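Local atomic coordinates of intracellular protein transport protein USO1 (Saccharomyces cerevisiae S288c, PDB entry 6LSU), a protein that tethers membranes and is required for protein transport from the ER to the Golgi complex. Residues 116-119 against 120-123. Numbering follows the deposited sequence.
Sequences KYPS and PLVM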
# COMPACT_ATOMS: atom_id res chain seq x y z
N LYS A 116 3.45 -5.57 -10.64
CA LYS A 116 2.63 -6.23 -9.59
C LYS A 116 1.42 -6.81 -10.31
O LYS A 116 0.66 -6.04 -10.93
CB LYS A 116 2.21 -5.26 -8.47
CG LYS A 116 3.34 -4.54 -7.73
CD LYS A 116 4.02 -3.44 -8.55
CE LYS A 116 5.42 -3.08 -8.09
NZ LYS A 116 6.09 -2.19 -9.07
N TYR A 117 1.31 -8.13 -10.30
CA TYR A 117 0.33 -8.85 -11.15
C TYR A 117 -0.63 -9.61 -10.23
O TYR A 117 -0.37 -9.68 -9.03
CB TYR A 117 1.11 -9.61 -12.23
CG TYR A 117 1.34 -8.74 -13.45
CD1 TYR A 117 2.35 -7.79 -13.46
CD2 TYR A 117 0.46 -8.79 -14.53
CE1 TYR A 117 2.53 -6.95 -14.54
CE2 TYR A 117 0.63 -7.96 -15.63
CZ TYR A 117 1.67 -7.04 -15.63
OH TYR A 117 1.94 -6.18 -16.65
N PRO A 118 -1.80 -10.09 -10.75
CA PRO A 118 -2.77 -10.81 -9.92
C PRO A 118 -2.12 -12.09 -9.37
O PRO A 118 -2.17 -13.10 -10.10
CB PRO A 118 -3.91 -11.23 -10.86
CG PRO A 118 -3.70 -10.43 -12.13
CD PRO A 118 -2.22 -10.06 -12.16
N SER A 119 -1.55 -11.99 -8.15
CA SER A 119 -0.72 -13.03 -7.47
C SER A 119 -1.48 -14.35 -7.51
O SER A 119 -0.93 -15.36 -7.97
CB SER A 119 -0.33 -12.65 -6.04
OG SER A 119 -0.07 -11.26 -5.90
N PRO A 120 -2.77 -14.38 -7.10
CA PRO A 120 -3.57 -15.60 -7.19
C PRO A 120 -3.50 -16.18 -8.62
O PRO A 120 -3.15 -17.33 -8.77
CB PRO A 120 -4.99 -15.15 -6.80
CG PRO A 120 -4.79 -13.87 -6.00
CD PRO A 120 -3.55 -13.23 -6.59
N LEU A 121 -3.75 -15.33 -9.62
CA LEU A 121 -3.96 -15.71 -11.05
C LEU A 121 -2.66 -16.15 -11.73
O LEU A 121 -2.77 -16.71 -12.83
CB LEU A 121 -4.57 -14.53 -11.82
CG LEU A 121 -5.92 -14.01 -11.33
CD1 LEU A 121 -6.81 -13.66 -12.51
CD2 LEU A 121 -6.63 -15.01 -10.42
N VAL A 122 -1.49 -15.84 -11.16
CA VAL A 122 -0.18 -16.33 -11.68
C VAL A 122 0.62 -16.91 -10.51
O VAL A 122 1.45 -16.18 -9.93
CB VAL A 122 0.59 -15.21 -12.43
CG1 VAL A 122 1.94 -15.70 -12.92
CG2 VAL A 122 -0.21 -14.64 -13.59
N MET A 123 0.33 -18.18 -10.16
CA MET A 123 1.10 -19.00 -9.17
C MET A 123 2.18 -19.80 -9.92
O MET A 123 2.01 -21.03 -10.07
CB MET A 123 0.19 -19.95 -8.38
CG MET A 123 0.91 -20.68 -7.24
SD MET A 123 -0.16 -21.72 -6.19
CE MET A 123 -0.66 -20.57 -4.92
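Pro118 and Leu121 meet where the chain curls into a type I beta turn running from Ser119 to Val122, in the loop between helices 103-112 and 132-143 of the armadillo-repeat globular head. CB of the Pro118 ring touches Leu121 at two points: CG and CB of the leucine each lie 3.5 Å from it, with Leu121 CD1 more distant from the same Pro118 CB, at 4.1 Å. Leu121 CG stands beside its own backbone N and anti to its carbonyl carbon (chi1 -60°), which lays the branch carbon against the proline.

The carbonyl of Pro118, just ahead of the turn, points to the backbone N-H groups of Leu121 and Val122. Its O accepts two weak hydrogen bonds, one from Leu121 N at 2.8 Å and one from Val122 N at 3.0 Å, both strongly bent. The bond that closes the turn runs from Val122 N to Ser119 O, 3.3 Å long with an N-H...O angle of 140°; the donor stands above the carbonyl plane, 66° out of it. Val122 N is thus divided between two acceptors. Pro120 and Leu121 fill the central positions of the turn, and the pyrrolidine of Pro120, which has no N-H to offer, restricts its phi to the range suited to the first of them.

Beyond the turn, Pro118 packs on Asn254 of helix 251-264 and on Gln302 and Val305 of helix 301-317, with Leu121 touching Asp301. The buried Tyr117 rests on Leu251, Asn254 and Ser258, so the loop is laid against helices of the fourth and fifth armadillo repeats, while the turn itself lies largely at the surface. On the serine side, Ser119 CB lies 3.3 Å from Pro120 CD, the ring carbon bonded to the proline nitrogen.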